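Long-range contacts in polyketide Synthase III (Ectocarpus siliculosus, PDB 4B0N), which is a type III polyketide synthase, probably an acyltransferase of the thiolase-like superfamily that acts in the biosynthesis of phlorotannin monomers in brown algae: residues P43-M48 against A248-K253; K156-S161 against A216-V221. All coordinates share one frame; numbering follows the deposited sequence.

Contact 1. Residues P43-M48 against A248-K253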
# COMPACT_ATOMS: atom_id res chain seq x y z
N PRO A 43 19.54 5.37 8.97
CA PRO A 43 18.46 6.27 8.57
C PRO A 43 18.17 7.33 9.62
O PRO A 43 18.04 7.01 10.81
CB PRO A 43 17.27 5.33 8.37
CG PRO A 43 17.56 4.14 9.21
CD PRO A 43 19.05 4.02 9.32
N VAL A 44 18.08 8.58 9.19
CA VAL A 44 17.80 9.71 10.08
C VAL A 44 16.66 10.55 9.53
O VAL A 44 16.59 10.81 8.32
CB VAL A 44 19.03 10.63 10.26
CG1 VAL A 44 18.77 11.66 11.35
CG2 VAL A 44 20.29 9.83 10.60
N ILE A 45 15.77 10.98 10.42
CA ILE A 45 14.73 11.96 10.08
C ILE A 45 15.38 13.34 9.97
O ILE A 45 15.77 13.94 10.97
CB ILE A 45 13.58 11.95 11.11
CG1 ILE A 45 12.88 10.58 11.11
CG2 ILE A 45 12.58 13.06 10.81
CD1 ILE A 45 12.12 10.27 12.38
N ALA A 46 15.50 13.83 8.73
CA ALA A 46 16.14 15.12 8.45
C ALA A 46 15.18 16.30 8.59
O ALA A 46 15.59 17.41 8.93
CB ALA A 46 16.77 15.10 7.07
N GLY A 47 13.90 16.06 8.32
CA GLY A 47 12.87 17.08 8.46
C GLY A 47 11.53 16.45 8.80
O GLY A 47 11.21 15.36 8.32
N MET A 48 10.77 17.14 9.63
CA MET A 48 9.45 16.66 10.04
C MET A 48 8.47 17.82 10.13
O MET A 48 8.81 18.91 10.60
CB MET A 48 9.55 15.93 11.39
CG MET A 48 8.25 15.34 11.90
SD MET A 48 8.49 14.05 13.14
CE MET A 48 8.73 12.63 12.07
N ALA A 248 0.99 14.10 8.86
CA ALA A 248 2.37 14.27 9.29
C ALA A 248 3.32 13.70 8.25
O ALA A 248 3.04 12.66 7.65
CB ALA A 248 2.60 13.61 10.64
N ALA A 249 4.43 14.38 8.04
CA ALA A 249 5.42 13.96 7.05
C ALA A 249 6.83 13.92 7.63
O ALA A 249 7.13 14.60 8.61
CB ALA A 249 5.37 14.87 5.83
N ALA A 250 7.68 13.10 7.02
CA ALA A 250 9.06 12.95 7.45
C ALA A 250 9.98 12.74 6.26
O ALA A 250 9.69 11.92 5.37
CB ALA A 250 9.19 11.79 8.43
N VAL A 251 11.07 13.49 6.22
CA VAL A 251 12.11 13.29 5.22
C VAL A 251 13.21 12.45 5.84
O VAL A 251 13.58 12.65 6.99
CB VAL A 251 12.68 14.63 4.70
CG1 VAL A 251 13.60 14.38 3.51
CG2 VAL A 251 11.56 15.57 4.30
N LEU A 252 13.72 11.49 5.07
CA LEU A 252 14.70 10.55 5.58
C LEU A 252 15.98 10.53 4.78
O LEU A 252 15.95 10.43 3.55
CB LEU A 252 14.08 9.15 5.69
CG LEU A 252 13.29 8.97 6.98
CD1 LEU A 252 11.89 8.46 6.71
CD2 LEU A 252 14.04 8.08 7.96
N LYS A 253 17.09 10.63 5.49
CA LYS A 253 18.43 10.56 4.91
C LYS A 253 19.19 9.34 5.45
O LYS A 253 18.85 8.80 6.50
CB LYS A 253 19.22 11.84 5.20
CG LYS A 253 19.45 12.14 6.67
CD LYS A 253 20.36 13.34 6.86
CE LYS A 253 20.47 13.70 8.34
NZ LYS A 253 21.41 14.83 8.56
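Lys253 packs its aliphatic chain against Val44, with which it shares one face of an antiparallel strand pair, and against Ala46. Its CG sits between its own backbone N and carbonyl carbon (chi1 62°), and from there the extended chain runs alongside Val44, with CE 3.9 Å from Val44 CB. Its CD also comes within 4.0 Å of Ala46 CB. A serine here would probably leave Val44 and Ala46 without the methylenes that pack against them both, opening a gap beside them. Ile45 and Leu252 lie side by side on the opposite face, CG1 of Ile45 being 4.2 Å from CD2 of Leu252. Further along that face, Met48 bends at its last torsion and sets CE 3.8 Å from Ala250 CB. Helix 196-210 touches Leu252 here, and helix 369-385 touches Met48. Val44 and Lys253 bond to each other through both N and O, but the register then slips by one residue, which brings Ala46 CB toward the partner strand, where it meets the lysine chain. Ala46 N donates to Val251 O (2.8 Å), and Gly47 O accepts from Val251 N (2.8 Å). Ala46 has near-helical torsions (phi -85°, psi -30°), whereas Gly47 is extended. Two residues facing one, with these torsions, identify a classic beta bulge, placed here in an outermost strand of the chain's N-terminal thiolase-fold sheet.

Contact 2. Residues K156-S161 against A216-V221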
# COMPACT_ATOMS: atom_id res chain seq x y z
N LYS A 156 12.31 9.47 -3.47
CA LYS A 156 11.29 8.48 -3.14
C LYS A 156 10.13 9.13 -2.39
O LYS A 156 10.34 9.95 -1.48
CB LYS A 156 11.89 7.36 -2.30
CG LYS A 156 11.10 6.07 -2.34
CD LYS A 156 11.29 5.24 -1.08
CE LYS A 156 10.62 3.88 -1.23
NZ LYS A 156 10.38 3.24 0.09
N LEU A 157 8.91 8.76 -2.77
CA LEU A 157 7.71 9.27 -2.12
C LEU A 157 6.84 8.11 -1.65
O LEU A 157 6.49 7.22 -2.43
CB LEU A 157 6.93 10.18 -3.08
CG LEU A 157 5.57 10.75 -2.67
CD1 LEU A 157 5.66 11.61 -1.42
CD2 LEU A 157 5.00 11.56 -3.83
N VAL A 158 6.50 8.13 -0.37
CA VAL A 158 5.65 7.10 0.21
C VAL A 158 4.46 7.76 0.89
O VAL A 158 4.63 8.53 1.84
CB VAL A 158 6.42 6.22 1.22
CG1 VAL A 158 5.49 5.22 1.88
CG2 VAL A 158 7.58 5.50 0.53
N VAL A 159 3.26 7.47 0.38
CA VAL A 159 2.02 7.95 0.98
C VAL A 159 1.35 6.81 1.74
O VAL A 159 1.31 5.68 1.26
CB VAL A 159 1.06 8.54 -0.08
CG1 VAL A 159 -0.27 8.95 0.54
CG2 VAL A 159 1.70 9.73 -0.78
N VAL A 160 0.83 7.13 2.92
CA VAL A 160 0.20 6.15 3.79
C VAL A 160 -1.20 6.62 4.20
O VAL A 160 -1.37 7.74 4.70
CB VAL A 160 1.05 5.91 5.06
CG1 VAL A 160 0.27 5.13 6.11
CG2 VAL A 160 2.34 5.18 4.71
N SER A 161 -2.20 5.77 3.97
CA SER A 161 -3.58 6.06 4.38
C SER A 161 -4.46 4.81 4.42
O SER A 161 -4.34 3.93 3.57
CB SER A 161 -4.22 7.10 3.46
OG SER A 161 -5.40 7.63 4.05
N ALA A 216 14.30 10.37 0.89
CA ALA A 216 12.95 9.82 0.79
C ALA A 216 11.97 10.58 1.67
O ALA A 216 12.31 10.99 2.78
CB ALA A 216 12.96 8.34 1.15
N LEU A 217 10.75 10.76 1.17
CA LEU A 217 9.69 11.48 1.89
C LEU A 217 8.53 10.55 2.23
O LEU A 217 7.87 10.01 1.34
CB LEU A 217 9.22 12.68 1.05
CG LEU A 217 8.03 13.55 1.50
CD1 LEU A 217 8.30 14.26 2.82
CD2 LEU A 217 7.69 14.55 0.41
N MET A 218 8.28 10.38 3.52
CA MET A 218 7.19 9.53 4.00
C MET A 218 6.08 10.40 4.59
O MET A 218 6.33 11.20 5.49
CB MET A 218 7.71 8.52 5.04
CG MET A 218 6.73 7.41 5.39
SD MET A 218 5.60 7.84 6.73
CE MET A 218 6.67 7.62 8.15
N ILE A 219 4.87 10.25 4.06
CA ILE A 219 3.74 11.08 4.47
C ILE A 219 2.55 10.24 4.91
O ILE A 219 2.05 9.42 4.14
CB ILE A 219 3.28 12.04 3.34
CG1 ILE A 219 4.48 12.77 2.73
CG2 ILE A 219 2.26 13.04 3.88
CD1 ILE A 219 4.15 13.62 1.52
N CYS A 220 2.12 10.45 6.15
CA CYS A 220 0.89 9.87 6.65
C CYS A 220 -0.24 10.89 6.60
O CYS A 220 -0.12 11.99 7.14
CB CYS A 220 1.07 9.35 8.07
SG CYS A 220 2.17 7.92 8.15
N VAL A 221 -1.32 10.51 5.94
CA VAL A 221 -2.49 11.37 5.82
C VAL A 221 -3.71 10.56 6.19
O VAL A 221 -3.82 9.39 5.81
CB VAL A 221 -2.63 11.98 4.41
CG1 VAL A 221 -2.77 10.88 3.35
CG2 VAL A 221 -3.80 12.95 4.35
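Ala216 opens a run of parallel pairing with Lys156, and the two strands hold one register from Lys156-Ala216 to Val160-Cys220, their segment axes only 9° apart. Strand 215-223 is the central one in the five-stranded mixed sheet of the thiolase fold, with its strand order 3-2-4-5-1, and 154-161 is its neighbour, next to 185-190. Ala216 CB meets Lys156 CB at 3.7 Å, after which the lysine chain leads away to bond through NZ to Asn203 O. Leu217 is bonded through both its backbone N and its backbone O: its N donates to Lys156 O (2.8 Å) and its O accepts from Val158 N (2.9 Å). On the face of the helices 121-146 and 170-177, its CD2 lies 4.0 Å from Leu157 CD1. Met218 emerges on the other face, where its CG lies near Val158 CG1 before the chain turns off and touches Phe201 of helix 196-210. Ile219 returns to the leucine face. With CG1 opposite its own carbonyl carbon (chi1 -48°), it carries CD1 to 3.9 Å from Leu157 CD1, and the two side chains cross obliquely. The side chain of Val159, its neighbour across the strands, is about 5 Å from a bound malonic acid, probably a crystallisation component. Cys220 lays SG beside Val160, equally close to CB and CG1 of that valine. At Val221 an almost straight bond runs from its N to Val160 O (177° at the hydrogen), while its own O stands 2.9 Å from Ser161 OG, which also has Thr163 N and Glu222 OE2 as polar partners.

How the contacts relate
From the N terminus, strand 42-51 is laid down first and waits about 200 residues for its partner. In between, the chain forms 154-161, passes through helix 170-177, strand 185-190 and helix 196-210, and then returns beside 154-161 as strand 215-223, so that contact 2 closes a loop of 54 residues. Only then does strand 245-255 run back and close contact 1, a loop of 199 residues. The shorter loop therefore lies wholly within the longer one, and the two do not cross. Strands 215-223 and 245-255 are direct neighbours, joined by probable backbone hydrogen bonds such as Leu252 N to Ala216 O (2.7 Å), which unite both contacts in one sheet.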